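Local atomic coordinates of beta-glycosidase (Bacteroides caccae, PDB entry 6T2R), a protein that probably cleaves internal beta-galactosidic linkages in mucin O-glycans as an endo-acting glycoside hydrolase of family 16. Residues 230-235 against 251-256; 46-51 against 100-105; 109-114 against 259-264. All coordinates share one frame; numbering follows the deposited sequence.

Contact 1 of 3, residues 230-235 against 251-256; sequences LLIDMQ and VEMEVD
M234 and M253 fit past one another, each thioether filling a hollow beside the other's backbone. M234 pushes its methyl CE down onto the chain at the E252-M253 peptide, where it comes to 3.7 Å from M253 N. The hollow has V251 CG1 on one flank and the base of the M253 side chain on the other, with M253 CG 4.0 Å from M234 CE. M234 leaves its backbone with CG anti to the N (chi1 -179°), then bends at chi2 and chi3, and this hook brings CE down onto the chain. The M234 and V251 side chains meet at about a right angle, SD lying 4.1 Å from CG1.

The return bump is M253 SD, which settles at the D233-M234 peptide, 3.8 Å from D233 C. M253 CG sits between the backbone N and the carbonyl carbon (chi1 53°), and the bend at chi3 leads CE on toward I232 CG2, 4.2 Å away. That same I232 methyl meets V255 CG2 at 4.1 Å, so it fills the dip between M253 and V255. V112 touches both I232 and V255, and L77 and L116 pack on M253.

D233 faces the other way, its carboxylate bonded to Q235 NE2 and to W127 NE1. No hydrogen bond joins the two segments; the axes of the two short strand segments come no closer than 9.3 Å, their N-to-C directions 138° apart. This is face-to-face packing across the core of a beta-sandwich, as expected for the jelly roll of family 16 glycoside hydrolases.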
loop_
_atom_site.group_PDB
_atom_site.type_symbol
_atom_site.label_atom_id
_atom_site.label_comp_id
_atom_site.label_asym_id
_atom_site.label_seq_id
_atom_site.Cartn_x
_atom_site.Cartn_y
_atom_site.Cartn_z
ATOM N N LEU A 230 -3.827 1.846 6.056
ATOM C CA LEU A 230 -3.217 2.013 4.717
ATOM C C LEU A 230 -1.839 2.630 4.896
ATOM O O LEU A 230 -1.712 3.536 5.722
ATOM C CB LEU A 230 -4.098 2.964 3.912
ATOM C CG LEU A 230 -3.562 3.308 2.534
ATOM C CD1 LEU A 230 -3.299 2.061 1.684
ATOM C CD2 LEU A 230 -4.542 4.230 1.832
ATOM N N LEU A 231 -0.863 2.065 4.222
ATOM C CA LEU A 231 0.541 2.524 4.156
ATOM C C LEU A 231 0.814 2.866 2.690
ATOM O O LEU A 231 0.464 2.031 1.781
ATOM C CB LEU A 231 1.496 1.407 4.619
ATOM C CG LEU A 231 1.270 0.845 6.030
ATOM C CD1 LEU A 231 0.238 -0.293 6.016
ATOM C CD2 LEU A 231 2.569 0.319 6.614
ATOM N N ILE A 232 1.470 3.992 2.483
ATOM C CA ILE A 232 1.993 4.476 1.175
ATOM C C ILE A 232 3.409 4.968 1.439
ATOM O O ILE A 232 3.549 5.871 2.294
ATOM C CB ILE A 232 1.129 5.595 0.568
ATOM C CG1 ILE A 232 -0.333 5.166 0.436
ATOM C CG2 ILE A 232 1.741 5.990 -0.771
ATOM C CD1 ILE A 232 -1.299 6.252 0.038
ATOM N N ASP A 233 4.427 4.356 0.836
ATOM C CA ASP A 233 5.791 4.703 1.290
ATOM C C ASP A 233 6.803 4.301 0.238
ATOM O O ASP A 233 6.658 3.224 -0.365
ATOM C CB ASP A 233 6.103 4.062 2.654
ATOM C CG ASP A 233 6.193 2.542 2.602
ATOM O OD1 ASP A 233 5.131 1.886 2.502
ATOM O OD2 ASP A 233 7.329 2.039 2.590
ATOM N N MET A 234 7.762 5.196 0.031
ATOM C CA MET A 234 8.989 4.945 -0.734
ATOM C C MET A 234 9.842 3.992 0.103
ATOM O O MET A 234 9.783 4.028 1.367
ATOM C CB MET A 234 9.736 6.252 -1.019
ATOM C CG MET A 234 11.011 6.085 -1.837
ATOM S SD MET A 234 10.800 5.153 -3.350
ATOM C CE MET A 234 9.810 6.274 -4.337
ATOM N N GLN A 235 10.578 3.156 -0.610
ATOM C CA GLN A 235 11.405 2.078 -0.052
ATOM C C GLN A 235 12.648 2.019 -0.944
ATOM O O GLN A 235 12.518 2.196 -2.198
ATOM C CB GLN A 235 10.598 0.769 -0.018
ATOM C CG GLN A 235 9.427 0.820 0.942
ATOM C CD GLN A 235 8.528 -0.396 0.969
ATOM O OE1 GLN A 235 8.643 -1.337 0.182
ATOM N NE2 GLN A 235 7.574 -0.338 1.855
ATOM N N VAL A 251 14.817 10.001 -5.733
ATOM C CA VAL A 251 13.681 9.415 -6.489
ATOM C C VAL A 251 12.394 9.760 -5.745
ATOM O O VAL A 251 12.428 9.884 -4.489
ATOM C CB VAL A 251 13.893 7.913 -6.692
ATOM C CG1 VAL A 251 13.708 7.134 -5.397
ATOM C CG2 VAL A 251 12.995 7.393 -7.798
ATOM N N GLU A 252 11.320 9.971 -6.505
ATOM C CA GLU A 252 9.989 10.290 -5.938
ATOM C C GLU A 252 8.925 9.302 -6.419
ATOM O O GLU A 252 9.118 8.642 -7.448
ATOM C CB GLU A 252 9.436 11.641 -6.379
ATOM C CG GLU A 252 10.465 12.652 -6.731
ATOM C CD GLU A 252 9.808 13.980 -7.024
ATOM O OE1 GLU A 252 10.248 14.967 -6.445
ATOM O OE2 GLU A 252 8.804 13.990 -7.737
ATOM N N MET A 253 7.862 9.203 -5.632
ATOM C CA MET A 253 6.541 8.700 -6.068
ATOM C C MET A 253 5.602 9.860 -5.799
ATOM O O MET A 253 5.826 10.571 -4.805
ATOM C CB MET A 253 6.068 7.461 -5.312
ATOM C CG MET A 253 6.073 7.612 -3.803
ATOM S SD MET A 253 5.551 6.107 -2.902
ATOM C CE MET A 253 4.295 5.500 -4.044
ATOM N N GLU A 254 4.676 10.087 -6.715
ATOM C CA GLU A 254 3.674 11.180 -6.628
ATOM C C GLU A 254 2.314 10.536 -6.453
ATOM O O GLU A 254 1.964 9.637 -7.248
ATOM C CB GLU A 254 3.673 12.019 -7.906
ATOM C CG GLU A 254 5.059 12.209 -8.476
ATOM C CD GLU A 254 5.072 12.885 -9.825
ATOM O OE1 GLU A 254 4.585 14.028 -9.897
ATOM O OE2 GLU A 254 5.599 12.260 -10.790
ATOM N N VAL A 255 1.575 11.012 -5.471
ATOM C CA VAL A 255 0.227 10.479 -5.178
ATOM C C VAL A 255 -0.798 11.592 -5.375
ATOM O O VAL A 255 -0.796 12.586 -4.613
ATOM C CB VAL A 255 0.188 9.879 -3.773
ATOM C CG1 VAL A 255 -1.094 9.110 -3.540
ATOM C CG2 VAL A 255 1.412 9.004 -3.526
ATOM N N ASP A 256 -1.664 11.367 -6.356
ATOM C CA ASP A 256 -2.798 12.246 -6.712
ATOM C C ASP A 256 -3.901 12.111 -5.664
ATOM O O ASP A 256 -4.396 13.173 -5.198
ATOM C CB ASP A 256 -3.268 11.892 -8.120
ATOM C CG ASP A 256 -4.215 12.891 -8.746
ATOM O OD1 ASP A 256 -4.397 13.983 -8.171
ATOM O OD2 ASP A 256 -4.771 12.543 -9.795
#

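Contact 2 of 3, residues 46-51 against 100-105; sequences VWSRIP and KDKRAF
K102 reaches across to W47 and S48 at one margin of the family 16 beta-jelly roll. Residues 48-49 form a short strand that pairs antiparallel with strand 92-98, through backbone bonding of S48 to W98, while 100-105 belongs to the loop leading from strand 92-98 to strand 108-116.

The direct hydrogen bonds all come from one ammonium group. K102 NZ gives a bond to S48 OG at 2.7 Å and another to W47 O at 3.0 Å, and T44 O is its third partner. The lysine gets there by running fully extended beyond CG. It approaches the W47 carbonyl from above the group's plane, 48° out of it, so no lone pair is addressed squarely. Three oxygens around NZ fix the end of a side chain that otherwise lies exposed.

A water makes the second polar link. S48 OG, already an acceptor for the lysine, donates to this water at 2.9 Å, and the water in turn donates to K100 O at 2.8 Å. The serine hydroxyl therefore works in both directions. Its chi1 of -55° places OG beside the backbone N, where lysine and water reach it from different directions.

Van der Waals contact completes the join. The start of the lysine chain lies against the V46 carbonyl, K102 CB being 3.3 Å from V46 O. V46 also puts CG1 over one face of the W47 indole, toward its rim, and W47 NE1 is held by D35. The other V46 methyl, CG2, looks at the edge of the R103 guanidinium, which makes a cation-pi contact with W33; V46 CG2 is 4.3 Å from R103 NE.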
loop_
_atom_site.group_PDB
_atom_site.type_symbol
_atom_site.label_atom_id
_atom_site.label_comp_id
_atom_site.label_asym_id
_atom_site.label_seq_id
_atom_site.Cartn_x
_atom_site.Cartn_y
_atom_site.Cartn_z
ATOM N N VAL A 46 -5.560 12.006 9.672
ATOM C CA VAL A 46 -5.641 10.764 8.863
ATOM C C VAL A 46 -4.274 10.104 8.813
ATOM O O VAL A 46 -4.243 8.883 8.963
ATOM C CB VAL A 46 -6.168 11.061 7.449
ATOM C CG1 VAL A 46 -5.948 9.880 6.527
ATOM C CG2 VAL A 46 -7.640 11.447 7.490
ATOM N N TRP A 47 -3.231 10.893 8.545
ATOM C CA TRP A 47 -1.861 10.435 8.208
ATOM C C TRP A 47 -0.867 10.778 9.325
ATOM O O TRP A 47 -1.044 11.804 10.018
ATOM C CB TRP A 47 -1.390 11.063 6.906
ATOM C CG TRP A 47 -2.254 10.744 5.733
ATOM C CD1 TRP A 47 -3.144 11.571 5.115
ATOM C CD2 TRP A 47 -2.296 9.509 5.015
ATOM N NE1 TRP A 47 -3.744 10.927 4.064
ATOM C CE2 TRP A 47 -3.233 9.668 3.969
ATOM C CE3 TRP A 47 -1.643 8.284 5.152
ATOM C CZ2 TRP A 47 -3.505 8.659 3.046
ATOM C CZ3 TRP A 47 -1.925 7.288 4.247
ATOM C CH2 TRP A 47 -2.855 7.465 3.222
ATOM N N SER A 48 0.135 9.925 9.475
ATOM C CA SER A 48 1.368 10.149 10.260
ATOM C C SER A 48 2.528 9.650 9.409
ATOM O O SER A 48 2.322 8.702 8.556
ATOM C CB SER A 48 1.308 9.427 11.595
ATOM O OG SER A 48 0.159 9.787 12.343
ATOM N N ARG A 49 3.694 10.253 9.597
ATOM C CA ARG A 49 4.952 9.777 8.979
ATOM C C ARG A 49 5.305 8.424 9.576
ATOM O O ARG A 49 5.021 8.189 10.784
ATOM C CB ARG A 49 6.094 10.782 9.153
ATOM C CG ARG A 49 5.858 12.092 8.416
ATOM C CD ARG A 49 7.090 12.993 8.405
ATOM N NE ARG A 49 6.797 14.173 7.608
ATOM C CZ ARG A 49 7.553 15.266 7.523
ATOM N NH1 ARG A 49 8.711 15.355 8.139
ATOM N NH2 ARG A 49 7.158 16.255 6.763
ATOM N N ILE A 50 5.894 7.559 8.758
ATOM C CA ILE A 50 6.222 6.190 9.219
ATOM C C ILE A 50 7.575 6.249 9.916
ATOM O O ILE A 50 8.569 6.653 9.324
ATOM C CB ILE A 50 6.221 5.178 8.056
ATOM C CG1 ILE A 50 4.844 5.022 7.390
ATOM C CG2 ILE A 50 6.774 3.849 8.531
ATOM C CD1 ILE A 50 4.885 4.266 6.082
ATOM N N PRO A 51 7.694 5.682 11.130
ATOM C CA PRO A 51 8.985 5.623 11.795
ATOM C C PRO A 51 9.888 4.517 11.232
ATOM O O PRO A 51 9.398 3.575 10.583
ATOM C CB PRO A 51 8.607 5.351 13.259
ATOM C CG PRO A 51 7.306 4.571 13.184
ATOM C CD PRO A 51 6.626 5.026 11.906
ATOM N N LYS A 100 -2.400 4.401 10.493
ATOM C CA LYS A 100 -2.402 3.672 11.769
ATOM C C LYS A 100 -2.916 4.601 12.873
ATOM O O LYS A 100 -2.437 5.718 12.972
ATOM C CB LYS A 100 -1.011 3.169 12.151
ATOM C CG LYS A 100 -0.993 2.371 13.458
ATOM C CD LYS A 100 0.396 2.064 13.975
ATOM C CE LYS A 100 1.130 1.129 13.053
ATOM N NZ LYS A 100 2.276 0.500 13.737
ATOM N N ASP A 101 -3.841 4.103 13.683
ATOM C CA ASP A 101 -4.383 4.769 14.887
ATOM C C ASP A 101 -5.225 5.972 14.470
ATOM O O ASP A 101 -5.703 6.613 15.385
ATOM C CB ASP A 101 -3.273 5.159 15.872
ATOM C CG ASP A 101 -2.506 3.959 16.452
ATOM O OD1 ASP A 101 -3.166 2.988 16.850
ATOM O OD2 ASP A 101 -1.247 3.967 16.456
ATOM N N LYS A 102 -5.430 6.246 13.173
ATOM C CA LYS A 102 -6.206 7.448 12.733
ATOM C C LYS A 102 -7.369 7.103 11.798
ATOM O O LYS A 102 -8.429 7.705 11.968
ATOM C CB LYS A 102 -5.281 8.461 12.051
ATOM C CG LYS A 102 -4.294 9.123 13.001
ATOM C CD LYS A 102 -3.356 10.160 12.389
ATOM C CE LYS A 102 -2.638 10.900 13.496
ATOM N NZ LYS A 102 -1.583 11.758 12.950
ATOM N N ARG A 103 -7.179 6.279 10.765
ATOM C CA ARG A 103 -8.323 5.903 9.917
ATOM C C ARG A 103 -8.276 4.399 9.593
ATOM O O ARG A 103 -7.259 3.893 9.058
ATOM C CB ARG A 103 -8.400 6.764 8.655
ATOM C CG ARG A 103 -9.491 6.232 7.730
ATOM C CD ARG A 103 -9.846 7.192 6.632
ATOM N NE ARG A 103 -10.555 8.311 7.217
ATOM C CZ ARG A 103 -11.878 8.401 7.341
ATOM N NH1 ARG A 103 -12.654 7.428 6.896
ATOM N NH2 ARG A 103 -12.424 9.473 7.904
ATOM N N ALA A 104 -9.378 3.733 9.858
ATOM C CA ALA A 104 -9.577 2.290 9.614
ATOM C C ALA A 104 -10.362 2.126 8.316
ATOM O O ALA A 104 -11.343 2.819 8.157
ATOM C CB ALA A 104 -10.316 1.683 10.782
ATOM N N PHE A 105 -9.956 1.209 7.453
ATOM C CA PHE A 105 -10.758 0.798 6.286
ATOM C C PHE A 105 -11.440 -0.529 6.613
ATOM O O PHE A 105 -10.710 -1.458 6.982
ATOM C CB PHE A 105 -9.850 0.747 5.069
ATOM C CG PHE A 105 -9.232 2.091 4.787
ATOM C CD1 PHE A 105 -8.118 2.517 5.490
ATOM C CD2 PHE A 105 -9.781 2.937 3.838
ATOM C CE1 PHE A 105 -7.571 3.768 5.273
ATOM C CE2 PHE A 105 -9.199 4.168 3.575
ATOM C CZ PHE A 105 -8.114 4.590 4.319
HETATM O O HOH W 1 -1.444 7.651 11.260
#

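Contact 3 of 3, residues 109-114 against 259-264; sequences RIEVRA and RHYQWK. With SO4 (sulfate ion), chain B.
R259 pairs with E111 through two backbone bonds, R259 N to E111 O at 2.7 Å and E111 N to R259 O at 2.8 Å. H260 follows, opposite I110 in a non-hydrogen-bonded pair. With CG anti to the backbone N (chi1 -174°), its ring swings over the neighbouring strand, where ND1 donates to R109 O at 3.1 Å from 57° above the carbonyl plane. At the far end of the ring NE2 donates to sulfate O1 at 2.6 Å. Both nitrogens thus act as donors, consistent with a positively charged imidazole.

Y261 N takes up the same R109 O at 3.0 Å, this time in the carbonyl plane, so that oxygen accepts twice. R109 N answers by donating to Y261 O. On the face Y261 shares with R109 and E111, opposite H260, R109 CG and CD lie obliquely against ring atom CD1, and E111 OE1 is 3.5 Å from CE1, the carboxylate turned 76° from the ring.

Q262 bends at chi2 so that NE2 reaches sulfate O4 at 3.0 Å; H106 N also binds this ion, which probably comes from the crystallisation liquor. The whole is a regular antiparallel strand pair within the family 16 jelly roll.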
loop_
_atom_site.group_PDB
_atom_site.type_symbol
_atom_site.label_atom_id
_atom_site.label_comp_id
_atom_site.label_asym_id
_atom_site.label_seq_id
_atom_site.Cartn_x
_atom_site.Cartn_y
_atom_site.Cartn_z
ATOM N N ARG A 109 -13.522 -1.061 -1.454
ATOM C CA ARG A 109 -12.561 -0.862 -2.567
ATOM C C ARG A 109 -11.623 0.248 -2.124
ATOM O O ARG A 109 -12.109 1.316 -1.782
ATOM C CB ARG A 109 -13.323 -0.512 -3.850
ATOM C CG ARG A 109 -12.511 0.216 -4.912
ATOM C CD ARG A 109 -13.176 0.223 -6.281
ATOM N NE ARG A 109 -13.368 -1.102 -6.842
ATOM C CZ ARG A 109 -13.971 -1.355 -7.996
ATOM N NH1 ARG A 109 -14.437 -0.360 -8.721
ATOM N NH2 ARG A 109 -14.102 -2.595 -8.431
ATOM N N ILE A 110 -10.337 -0.025 -2.047
ATOM C CA ILE A 110 -9.312 1.013 -1.770
ATOM C C ILE A 110 -8.571 1.253 -3.067
ATOM O O ILE A 110 -8.073 0.249 -3.649
ATOM C CB ILE A 110 -8.394 0.563 -0.630
ATOM C CG1 ILE A 110 -9.216 0.202 0.605
ATOM C CG2 ILE A 110 -7.414 1.657 -0.319
ATOM C CD1 ILE A 110 -8.400 -0.265 1.786
ATOM N N GLU A 111 -8.498 2.506 -3.508
ATOM C CA GLU A 111 -7.776 2.842 -4.759
ATOM C C GLU A 111 -6.860 4.018 -4.476
ATOM O O GLU A 111 -7.245 4.941 -3.687
ATOM C CB GLU A 111 -8.667 3.240 -5.934
ATOM C CG GLU A 111 -9.597 2.156 -6.411
ATOM C CD GLU A 111 -10.553 2.635 -7.504
ATOM O OE1 GLU A 111 -10.833 3.819 -7.537
ATOM O OE2 GLU A 111 -11.002 1.813 -8.323
ATOM N N VAL A 112 -5.676 3.950 -5.068
ATOM C CA VAL A 112 -4.662 5.031 -4.955
ATOM C C VAL A 112 -4.167 5.329 -6.362
ATOM O O VAL A 112 -3.742 4.360 -7.084
ATOM C CB VAL A 112 -3.520 4.625 -4.002
ATOM C CG1 VAL A 112 -2.463 5.715 -3.883
ATOM C CG2 VAL A 112 -4.063 4.257 -2.633
ATOM N N ARG A 113 -4.145 6.606 -6.717
ATOM C CA ARG A 113 -3.651 7.038 -8.045
ATOM C C ARG A 113 -2.272 7.676 -7.846
ATOM O O ARG A 113 -2.140 8.653 -7.048
ATOM C CB ARG A 113 -4.690 7.930 -8.736
ATOM C CG ARG A 113 -4.190 8.470 -10.068
ATOM C CD ARG A 113 -5.236 9.293 -10.792
ATOM N NE ARG A 113 -4.937 9.399 -12.216
ATOM C CZ ARG A 113 -4.480 10.501 -12.821
ATOM N NH1 ARG A 113 -4.210 11.596 -12.131
ATOM N NH2 ARG A 113 -4.230 10.478 -14.111
ATOM N N ALA A 114 -1.265 7.147 -8.535
ATOM C CA ALA A 114 0.148 7.456 -8.263
ATOM C C ALA A 114 0.927 7.370 -9.556
ATOM O O ALA A 114 0.611 6.488 -10.410
ATOM C CB ALA A 114 0.725 6.485 -7.252
ATOM N N ARG A 259 -8.957 6.842 -2.750
ATOM C CA ARG A 259 -10.443 6.767 -2.705
ATOM C C ARG A 259 -10.856 5.436 -2.101
ATOM O O ARG A 259 -10.227 4.421 -2.372
ATOM C CB ARG A 259 -11.099 6.996 -4.070
ATOM C CG ARG A 259 -10.976 8.436 -4.552
ATOM C CD ARG A 259 -11.220 8.485 -6.050
ATOM N NE ARG A 259 -11.170 9.837 -6.576
ATOM C CZ ARG A 259 -11.248 10.115 -7.857
ATOM N NH1 ARG A 259 -11.423 9.154 -8.741
ATOM N NH2 ARG A 259 -11.162 11.352 -8.265
ATOM N N HIS A 260 -11.881 5.509 -1.265
ATOM C CA HIS A 260 -12.472 4.359 -0.569
ATOM C C HIS A 260 -13.935 4.316 -0.961
ATOM O O HIS A 260 -14.616 5.316 -0.765
ATOM C CB HIS A 260 -12.205 4.491 0.929
ATOM C CG HIS A 260 -12.635 3.311 1.705
ATOM N ND1 HIS A 260 -12.507 2.064 1.215
ATOM C CD2 HIS A 260 -13.198 3.213 2.925
ATOM C CE1 HIS A 260 -12.950 1.207 2.107
ATOM N NE2 HIS A 260 -13.396 1.897 3.170
ATOM N N TYR A 261 -14.363 3.206 -1.557
ATOM C CA TYR A 261 -15.771 2.944 -1.918
ATOM C C TYR A 261 -16.317 1.772 -1.094
ATOM O O TYR A 261 -15.528 0.892 -0.627
ATOM C CB TYR A 261 -15.853 2.641 -3.407
ATOM C CG TYR A 261 -15.366 3.723 -4.338
ATOM C CD1 TYR A 261 -14.027 3.853 -4.694
ATOM C CD2 TYR A 261 -16.281 4.577 -4.937
ATOM C CE1 TYR A 261 -13.603 4.825 -5.594
ATOM C CE2 TYR A 261 -15.872 5.564 -5.825
ATOM C CZ TYR A 261 -14.536 5.685 -6.165
ATOM O OH TYR A 261 -14.203 6.645 -7.078
ATOM N N GLN A 262 -17.644 1.733 -0.970
ATOM C CA GLN A 262 -18.389 0.565 -0.457
ATOM C C GLN A 262 -19.481 0.223 -1.470
ATOM O O GLN A 262 -20.072 1.151 -2.049
ATOM C CB GLN A 262 -19.019 0.856 0.904
ATOM C CG GLN A 262 -18.024 1.058 2.022
ATOM C CD GLN A 262 -17.332 -0.214 2.425
ATOM O OE1 GLN A 262 -17.541 -1.266 1.819
ATOM N NE2 GLN A 262 -16.454 -0.090 3.409
ATOM N N TRP A 263 -19.688 -1.061 -1.732
ATOM C CA TRP A 263 -20.831 -1.550 -2.542
ATOM C C TRP A 263 -22.101 -1.486 -1.693
ATOM O O TRP A 263 -22.192 -2.284 -0.743
ATOM C CB TRP A 263 -20.582 -2.978 -3.006
ATOM C CG TRP A 263 -21.656 -3.445 -3.922
ATOM C CD1 TRP A 263 -22.756 -4.174 -3.594
ATOM C CD2 TRP A 263 -21.730 -3.212 -5.323
ATOM N NE1 TRP A 263 -23.505 -4.410 -4.714
ATOM C CE2 TRP A 263 -22.913 -3.810 -5.780
ATOM C CE3 TRP A 263 -20.925 -2.545 -6.240
ATOM C CZ2 TRP A 263 -23.300 -3.773 -7.110
ATOM C CZ3 TRP A 263 -21.306 -2.510 -7.559
ATOM C CH2 TRP A 263 -22.470 -3.131 -7.989
ATOM N N LYS A 264 -23.015 -0.561 -1.979
ATOM C CA LYS A 264 -24.286 -0.455 -1.200
ATOM C C LYS A 264 -25.293 0.385 -1.975
ATOM O O LYS A 264 -25.086 0.762 -3.145
ATOM C CB LYS A 264 -24.030 0.171 0.168
ATOM C CG LYS A 264 -23.512 1.604 0.083
ATOM C CD LYS A 264 -23.291 2.258 1.425
ATOM C CE LYS A 264 -22.954 3.719 1.259
ATOM N NZ LYS A 264 -22.391 4.249 2.517
ATOM O OXT LYS A 264 -26.303 0.652 -1.359
HETATM S S SO4 B . -15.338 2.567 6.009
HETATM O O1 SO4 B . -14.231 1.708 5.592
HETATM O O2 SO4 B . -15.009 3.955 5.736
HETATM O O3 SO4 B . -15.542 2.399 7.413
HETATM O O4 SO4 B . -16.520 2.217 5.261
#

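Overall arrangement
Contact 1 packs the sandwich core, and the other two contacts both touch it. Its centre is about 14 Å from that of contact 2, and they touch where I232 CD1 rests 3.7 Å from W47 CH2. Contact 3 lies about 17 Å from each of the others, centre to centre. It shares strand 251-263 with contact 1, and a 2.6 Å salt bridge from D256 OD2 to R113 NH1 ties that strand to 108-116. Contacts 2 and 3 join through F105, packed edge-to-face on H260. The sulfate of contact 3 also lies about 4 Å from the R103 side chain of contact 2, so H260 and R103 put basic groups from both contacts near this ion.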